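Local coordinates for protein peptidoglycan glycosyltransferase (Burkholderia ambifaria, PDB 5UY7) that belongs to the penicillin-binding proteins and carries a domain of the beta-lactamase-like fold, at residues Y397-V409 and T421-R435. Sequence-based numbering, arbitrary orientation.
Sequences YTAIAHDGEMMPV and TGTQVFTPTTAREVR
The R435 guanidinium lies between A401 O over one face and R432 CA over the other, while I400 O and a water meet its edge in the plane of the group. D403 OD1 approaches obliquely, on the A401 side, its carboxylate turned 31° from the guanidinium. Within the transpeptidase domain of this penicillin-binding protein, the contact packs the C-terminal end of helix 390-401 against the start of helix 428-442, and beside them residues 405-406 and 423-424 pair as a short antiparallel two-stranded ladder. The two helix segments cross at 99°.

R435 NH1 donates to I400 O at 3.0 Å, nearly along its C=O axis, and NH2 forms a long salt bridge of 3.4 Å with D403 OD1. The edge water accepts from R435 NH1 and donates to D403 OD1 and P428 O. With NE given to P488 O, the guanidinium is gripped from several directions. Behind it, I400 CG2 rests 3.7 Å from R435 CG and also reaches V434 CG1.

A type I' turn, H402 to E405, swings the chain into the ladder. A431 CB packs 3.3 Å from G404 N, and G404 CA lies close to F426 O, leaving little room at this glycine. G404 O takes two amides, V425 N at 2.8 Å and F426 N at 3.1 Å. M406 and T423 form the hydrogen-bonded pair; E405 and Q424 are the non-hydrogen-bonded one. On the M406 side, V425 CG2 packs on M406 CB and A399 CB, while V425 CG1 sits over the centre of one face of the F426 ring. Bent at chi2 (74°), Q424 turns its amide toward the turn: OE1 lies 3.7 Å from E405 CB, and NE2 donates at 2.8 Å to F426 O, nearly in the amide plane.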
ATOM      1  N   TYR A 397      -5.190   0.261   2.473  1.00 14.29           N
ATOM      2  CA  TYR A 397      -4.811   1.646   2.191  1.00 13.56           C
ATOM      3  C   TYR A 397      -6.005   2.596   2.240  1.00 15.23           C
ATOM      4  O   TYR A 397      -5.806   3.808   2.388  1.00 13.72           O
ATOM      5  CB  TYR A 397      -4.072   1.744   0.844  1.00 14.08           C
ATOM      6  CG  TYR A 397      -2.562   1.674   1.025  1.00 11.94           C
ATOM      7  CD1 TYR A 397      -1.943   0.483   1.405  1.00 12.92           C
ATOM      8  CD2 TYR A 397      -1.764   2.803   0.863  1.00 18.08           C
ATOM      9  CE1 TYR A 397      -0.568   0.417   1.617  1.00 15.45           C
ATOM     10  CE2 TYR A 397      -0.387   2.743   1.059  1.00 18.24           C
ATOM     11  CZ  TYR A 397       0.202   1.544   1.430  1.00 17.86           C
ATOM     12  OH  TYR A 397       1.571   1.503   1.637  1.00 18.43           O
ATOM     13  N   THR A 398      -7.243   2.085   2.149  1.00 16.25           N
ATOM     14  CA  THR A 398      -8.375   2.989   2.325  1.00 16.28           C
ATOM     15  C   THR A 398      -8.408   3.544   3.736  1.00 16.59           C
ATOM     16  O   THR A 398      -8.948   4.627   3.940  1.00 17.64           O
ATOM     17  CB  THR A 398      -9.733   2.329   1.995  1.00 16.58           C
ATOM     18  OG1 THR A 398     -10.050   1.304   2.957  1.00 18.96           O
ATOM     19  CG2 THR A 398      -9.737   1.767   0.556  1.00 18.55           C
ATOM     20  N   ALA A 399      -7.818   2.844   4.713  1.00 15.86           N
ATOM     21  CA  ALA A 399      -7.782   3.381   6.069  1.00 17.87           C
ATOM     22  C   ALA A 399      -6.952   4.650   6.120  1.00 20.12           C
ATOM     23  O   ALA A 399      -7.295   5.594   6.834  1.00 18.09           O
ATOM     24  CB  ALA A 399      -7.231   2.340   7.045  1.00 17.44           C
ATOM     25  N   ILE A 400      -5.861   4.699   5.354  1.00 15.33           N
ATOM     26  CA  ILE A 400      -5.043   5.902   5.330  1.00 13.99           C
ATOM     27  C   ILE A 400      -5.722   6.978   4.501  1.00 13.79           C
ATOM     28  O   ILE A 400      -5.651   8.165   4.825  1.00 15.88           O
ATOM     29  CB  ILE A 400      -3.639   5.557   4.789  1.00 13.39           C
ATOM     30  CG1 ILE A 400      -2.910   4.660   5.795  1.00 17.03           C
ATOM     31  CG2 ILE A 400      -2.830   6.834   4.475  1.00 16.32           C
ATOM     32  CD1 ILE A 400      -1.613   4.074   5.238  1.00 16.81           C
ATOM     33  N   ALA A 401      -6.418   6.572   3.432  1.00 14.19           N
ATOM     34  CA  ALA A 401      -7.068   7.539   2.553  1.00 14.41           C
ATOM     35  C   ALA A 401      -8.279   8.191   3.205  1.00 18.51           C
ATOM     36  O   ALA A 401      -8.493   9.396   3.042  1.00 21.14           O
ATOM     37  CB  ALA A 401      -7.499   6.853   1.252  1.00 15.57           C
ATOM     38  N   HIS A 402      -9.095   7.405   3.904  1.00 16.55           N
ATOM     39  CA  HIS A 402     -10.393   7.834   4.439  1.00 17.36           C
ATOM     40  C   HIS A 402     -10.284   8.221   5.909  1.00 22.36           C
ATOM     41  O   HIS A 402     -11.012   7.717   6.764  1.00 20.29           O
ATOM     42  CB  HIS A 402     -11.421   6.720   4.234  1.00 18.35           C
ATOM     43  CG  HIS A 402     -12.846   7.126   4.487  1.00 22.25           C
ATOM     44  ND1 HIS A 402     -13.795   7.150   3.488  1.00 27.74           N
ATOM     45  CD2 HIS A 402     -13.489   7.496   5.621  1.00 28.05           C
ATOM     46  CE1 HIS A 402     -14.956   7.532   3.994  1.00 25.47           C
ATOM     47  NE2 HIS A 402     -14.797   7.748   5.285  1.00 30.49           N
ATOM     48  N   ASP A 403      -9.334   9.107   6.221  1.00 19.55           N
ATOM     49  CA  ASP A 403      -9.226   9.730   7.540  1.00 21.69           C
ATOM     50  C   ASP A 403      -9.160   8.706   8.673  1.00 18.09           C
ATOM     51  O   ASP A 403      -9.695   8.923   9.764  1.00 19.89           O
ATOM     52  CB  ASP A 403     -10.374  10.707   7.769  1.00 28.96           C
ATOM     53  CG  ASP A 403     -10.226  11.966   6.942  1.00 45.78           C
ATOM     54  OD1 ASP A 403      -9.204  12.084   6.231  1.00 45.11           O
ATOM     55  OD2 ASP A 403     -11.124  12.828   6.997  1.00 54.59           O
ATOM     56  N   GLY A 404      -8.480   7.593   8.425  1.00 15.57           N
ATOM     57  CA  GLY A 404      -8.262   6.601   9.456  1.00 16.69           C
ATOM     58  C   GLY A 404      -9.285   5.488   9.502  1.00 16.98           C
ATOM     59  O   GLY A 404      -9.075   4.511  10.230  1.00 18.40           O
ATOM     60  N   GLU A 405     -10.364   5.581   8.726  1.00 16.89           N
ATOM     61  CA  GLU A 405     -11.459   4.616   8.782  1.00 17.66           C
ATOM     62  C   GLU A 405     -11.387   3.721   7.552  1.00 21.21           C
ATOM     63  O   GLU A 405     -11.567   4.191   6.424  1.00 21.93           O
ATOM     64  CB  GLU A 405     -12.805   5.326   8.861  1.00 18.92           C
ATOM     65  CG  GLU A 405     -13.966   4.348   9.048  1.00 22.33           C
ATOM     66  CD  GLU A 405     -15.308   5.044   9.141  1.00 38.29           C
ATOM     67  OE1 GLU A 405     -15.421   6.178   8.636  1.00 33.25           O
ATOM     68  OE2 GLU A 405     -16.246   4.455   9.725  1.00 37.14           O
ATOM     69  N   MET A 406     -11.115   2.440   7.766  1.00 18.86           N
ATOM     70  CA  MET A 406     -11.063   1.493   6.659  1.00 19.34           C
ATOM     71  C   MET A 406     -12.471   1.154   6.192  1.00 23.53           C
ATOM     72  O   MET A 406     -13.333   0.777   6.991  1.00 22.50           O
ATOM     73  CB  MET A 406     -10.328   0.222   7.063  1.00 19.22           C
ATOM     74  CG  MET A 406     -10.070  -0.663   5.850  1.00 21.27           C
ATOM     75  SD  MET A 406      -9.147  -2.136   6.254  1.00 25.79           S
ATOM     76  CE  MET A 406     -10.343  -3.057   7.181  1.00 25.01           C
ATOM     77  N   MET A 407     -12.690   1.248   4.896  1.00 22.55           N
ATOM     78  CA  MET A 407     -14.000   1.071   4.301  1.00 25.35           C
ATOM     79  C   MET A 407     -14.235  -0.390   3.937  1.00 18.27           C
ATOM     80  O   MET A 407     -13.301  -1.095   3.549  1.00 22.27           O
ATOM     81  CB  MET A 407     -14.120   1.930   3.045  1.00 29.49           C
ATOM     82  CG  MET A 407     -13.956   3.411   3.328  1.00 26.95           C
ATOM     83  SD  MET A 407     -15.314   3.985   4.374  1.00 36.03           S
ATOM     84  CE  MET A 407     -16.646   4.056   3.193  1.00 43.58           C
ATOM     85  N   PRO A 408     -15.467  -0.881   4.061  1.00 21.13           N
ATOM     86  CA  PRO A 408     -15.775  -2.210   3.522  1.00 23.73           C
ATOM     87  C   PRO A 408     -15.679  -2.126   2.009  1.00 24.22           C
ATOM     88  O   PRO A 408     -16.329  -1.285   1.384  1.00 27.64           O
ATOM     89  CB  PRO A 408     -17.213  -2.470   3.991  1.00 25.97           C
ATOM     90  CG  PRO A 408     -17.534  -1.357   4.962  1.00 36.45           C
ATOM     91  CD  PRO A 408     -16.668  -0.209   4.577  1.00 31.86           C
ATOM     92  N   VAL A 409     -14.839  -2.963   1.427  1.00 22.46           N
ATOM     93  CA  VAL A 409     -14.621  -2.933  -0.012  1.00 19.91           C
ATOM     94  C   VAL A 409     -15.556  -3.941  -0.662  1.00 23.70           C
ATOM     95  O   VAL A 409     -15.545  -5.127  -0.316  1.00 27.58           O
ATOM     96  CB  VAL A 409     -13.151  -3.206  -0.353  1.00 22.44           C
ATOM     97  CG1 VAL A 409     -12.972  -3.299  -1.842  1.00 26.43           C
ATOM     98  CG2 VAL A 409     -12.289  -2.073   0.194  1.00 22.87           C
ATOM     99  N   THR A 421     -20.806   1.653   7.549  1.00 53.87           N
ATOM    100  CA  THR A 421     -20.004   1.510   8.757  1.00 53.92           C
ATOM    101  C   THR A 421     -18.642   0.946   8.375  1.00 45.69           C
ATOM    102  O   THR A 421     -18.543  -0.181   7.876  1.00 45.33           O
ATOM    103  CB  THR A 421     -20.687   0.613   9.792  1.00 57.86           C
ATOM    104  OG1 THR A 421     -20.738  -0.739   9.316  1.00 57.69           O
ATOM    105  CG2 THR A 421     -22.100   1.106  10.077  1.00 59.48           C
ATOM    106  N   GLY A 422     -17.597   1.740   8.585  1.00 34.40           N
ATOM    107  CA  GLY A 422     -16.240   1.275   8.439  1.00 26.55           C
ATOM    108  C   GLY A 422     -15.650   0.848   9.771  1.00 26.06           C
ATOM    109  O   GLY A 422     -16.337   0.709  10.784  1.00 32.89           O
ATOM    110  N   THR A 423     -14.340   0.644   9.758  1.00 20.37           N
ATOM    111  CA  THR A 423     -13.586   0.265  10.947  1.00 20.61           C
ATOM    112  C   THR A 423     -12.560   1.354  11.214  1.00 19.37           C
ATOM    113  O   THR A 423     -11.718   1.635  10.358  1.00 19.52           O
ATOM    114  CB  THR A 423     -12.896  -1.090  10.750  1.00 23.16           C
ATOM    115  OG1 THR A 423     -13.890  -2.103  10.590  1.00 27.64           O
ATOM    116  CG2 THR A 423     -12.013  -1.424  11.943  1.00 25.00           C
ATOM    117  N   GLN A 424     -12.622   1.961  12.394  1.00 19.25           N
ATOM    118  CA  GLN A 424     -11.648   2.997  12.713  1.00 18.37           C
ATOM    119  C   GLN A 424     -10.320   2.337  13.053  1.00 18.74           C
ATOM    120  O   GLN A 424     -10.197   1.664  14.083  1.00 23.23           O
ATOM    121  CB  GLN A 424     -12.128   3.863  13.870  1.00 19.49           C
ATOM    122  CG  GLN A 424     -11.402   5.202  13.914  1.00 19.75           C
ATOM    123  CD  GLN A 424     -11.874   6.133  12.808  1.00 19.84           C
ATOM    124  OE1 GLN A 424     -13.060   6.141  12.459  1.00 24.60           O
ATOM    125  NE2 GLN A 424     -10.953   6.927  12.256  1.00 19.13           N
ATOM    126  N   VAL A 425      -9.333   2.529  12.188  1.00 15.88           N
ATOM    127  CA  VAL A 425      -8.010   1.928  12.332  1.00 17.74           C
ATOM    128  C   VAL A 425      -7.031   2.894  12.979  1.00 17.44           C
ATOM    129  O   VAL A 425      -6.284   2.522  13.886  1.00 19.38           O
ATOM    130  CB  VAL A 425      -7.496   1.458  10.958  1.00 19.71           C
ATOM    131  CG1 VAL A 425      -6.061   0.968  11.081  1.00 19.89           C
ATOM    132  CG2 VAL A 425      -8.396   0.354  10.438  1.00 19.24           C
ATOM    133  N   PHE A 426      -7.031   4.146  12.524  1.00 16.13           N
ATOM    134  CA  PHE A 426      -6.197   5.213  13.061  1.00 15.28           C
ATOM    135  C   PHE A 426      -7.068   6.449  13.255  1.00 14.99           C
ATOM    136  O   PHE A 426      -8.185   6.526  12.739  1.00 16.25           O
ATOM    137  CB  PHE A 426      -5.024   5.541  12.110  1.00 15.72           C
ATOM    138  CG  PHE A 426      -4.208   4.341  11.711  1.00 15.52           C
ATOM    139  CD1 PHE A 426      -3.515   3.613  12.663  1.00 18.55           C
ATOM    140  CD2 PHE A 426      -4.109   3.958  10.384  1.00 18.07           C
ATOM    141  CE1 PHE A 426      -2.759   2.502  12.300  1.00 18.42           C
ATOM    142  CE2 PHE A 426      -3.353   2.845  10.009  1.00 18.16           C
ATOM    143  CZ  PHE A 426      -2.680   2.116  10.968  1.00 17.69           C
ATOM    144  N   THR A 427      -6.568   7.433  14.007  1.00 16.42           N
ATOM    145  CA  THR A 427      -7.279   8.698  14.089  1.00 16.73           C
ATOM    146  C   THR A 427      -7.108   9.477  12.789  1.00 17.53           C
ATOM    147  O   THR A 427      -6.187   9.215  12.010  1.00 18.30           O
ATOM    148  CB  THR A 427      -6.766   9.552  15.247  1.00 19.96           C
ATOM    149  OG1 THR A 427      -5.382   9.854  15.024  1.00 20.47           O
ATOM    150  CG2 THR A 427      -6.934   8.831  16.576  1.00 20.18           C
ATOM    151  N   PRO A 428      -8.003  10.430  12.519  1.00 16.73           N
ATOM    152  CA  PRO A 428      -7.823  11.270  11.323  1.00 16.92           C
ATOM    153  C   PRO A 428      -6.497  12.007  11.315  1.00 15.80           C
ATOM    154  O   PRO A 428      -5.899  12.192  10.250  1.00 18.43           O
ATOM    155  CB  PRO A 428      -9.010  12.243  11.402  1.00 20.67           C
ATOM    156  CG  PRO A 428     -10.053  11.503  12.187  1.00 21.75           C
ATOM    157  CD  PRO A 428      -9.311  10.648  13.174  1.00 18.36           C
ATOM    158  N   THR A 429      -6.025  12.446  12.485  1.00 18.37           N
ATOM    159  CA  THR A 429      -4.749  13.160  12.542  1.00 18.55           C
ATOM    160  C   THR A 429      -3.614  12.278  12.048  1.00 17.75           C
ATOM    161  O   THR A 429      -2.798  12.692  11.210  1.00 18.85           O
ATOM    162  CB  THR A 429      -4.483  13.628  13.968  1.00 23.20           C
ATOM    163  OG1 THR A 429      -5.445  14.630  14.318  1.00 28.53           O
ATOM    164  CG2 THR A 429      -3.076  14.198  14.085  1.00 26.55           C
ATOM    165  N   THR A 430      -3.562  11.038  12.535  1.00 16.06           N
ATOM    166  CA  THR A 430      -2.549  10.101  12.055  1.00 15.95           C
ATOM    167  C   THR A 430      -2.650   9.902  10.553  1.00 13.29           C
ATOM    168  O   THR A 430      -1.642   9.949   9.842  1.00 15.41           O
ATOM    169  CB  THR A 430      -2.692   8.764  12.774  1.00 15.55           C
ATOM    170  OG1 THR A 430      -2.380   8.957  14.149  1.00 18.02           O
ATOM    171  CG2 THR A 430      -1.746   7.705  12.170  1.00 15.35           C
ATOM    172  N   ALA A 431      -3.866   9.670  10.052  1.00 13.95           N
ATOM    173  CA  ALA A 431      -4.022   9.394   8.625  1.00 12.67           C
ATOM    174  C   ALA A 431      -3.554  10.576   7.791  1.00 15.85           C
ATOM    175  O   ALA A 431      -2.868  10.393   6.776  1.00 14.63           O
ATOM    176  CB  ALA A 431      -5.480   9.049   8.303  1.00 15.39           C
ATOM    177  N   ARG A 432      -3.876  11.794   8.229  1.00 15.81           N
ATOM    178  CA  ARG A 432      -3.448  12.986   7.495  1.00 13.67           C
ATOM    179  C   ARG A 432      -1.931  13.115   7.502  1.00 16.75           C
ATOM    180  O   ARG A 432      -1.320  13.422   6.468  1.00 17.20           O
ATOM    181  CB  ARG A 432      -4.098  14.231   8.100  1.00 17.66           C
ATOM    182  N   GLU A 433      -1.308  12.865   8.658  1.00 13.68           N
ATOM    183  CA  GLU A 433       0.155  12.920   8.753  1.00 14.63           C
ATOM    184  C   GLU A 433       0.804  11.931   7.797  1.00 14.78           C
ATOM    185  O   GLU A 433       1.791  12.259   7.124  1.00 15.44           O
ATOM    186  CB  GLU A 433       0.604  12.639  10.193  1.00 15.64           C
ATOM    187  CG  GLU A 433       0.350  13.781  11.158  1.00 17.72           C
ATOM    188  CD  GLU A 433       0.594  13.397  12.614  1.00 24.50           C
ATOM    189  OE1 GLU A 433       0.594  12.187  12.924  1.00 26.11           O
ATOM    190  OE2 GLU A 433       0.791  14.314  13.447  1.00 28.63           O
ATOM    191  N   VAL A 434       0.254  10.718   7.707  1.00 12.81           N
ATOM    192  CA  VAL A 434       0.866   9.712   6.846  1.00 11.32           C
ATOM    193  C   VAL A 434       0.611  10.027   5.375  1.00 13.61           C
ATOM    194  O   VAL A 434       1.489   9.801   4.532  1.00 14.56           O
ATOM    195  CB  VAL A 434       0.376   8.311   7.257  1.00 12.55           C
ATOM    196  CG1 VAL A 434       0.846   7.254   6.269  1.00 15.61           C
ATOM    197  CG2 VAL A 434       0.915   7.996   8.644  1.00 15.39           C
ATOM    198  N   ARG A 435      -0.552  10.589   5.036  1.00 14.23           N
ATOM    199  CA  ARG A 435      -0.775  10.973   3.642  1.00 13.01           C
ATOM    200  C   ARG A 435       0.265  11.993   3.195  1.00 14.14           C
ATOM    201  O   ARG A 435       0.773  11.914   2.066  1.00 13.95           O
ATOM    202  CB  ARG A 435      -2.191  11.519   3.448  1.00 14.53           C
ATOM    203  CG  ARG A 435      -3.283  10.427   3.513  1.00 13.46           C
ATOM    204  CD  ARG A 435      -4.605  10.871   2.877  1.00 13.13           C
ATOM    205  NE  ARG A 435      -5.145  12.098   3.447  1.00 15.68           N
ATOM    206  CZ  ARG A 435      -5.850  12.166   4.572  1.00 19.46           C
ATOM    207  NH1 ARG A 435      -6.094  11.075   5.286  1.00 16.52           N
ATOM    208  NH2 ARG A 435      -6.313  13.337   4.986  1.00 21.37           N
TER
HETATM  209  O   HOH W   1      -7.318  12.238   7.812  1.00 27.71           O
HETATM  210  O   HOH W   2     -12.323   9.092  10.414  1.00 29.34           O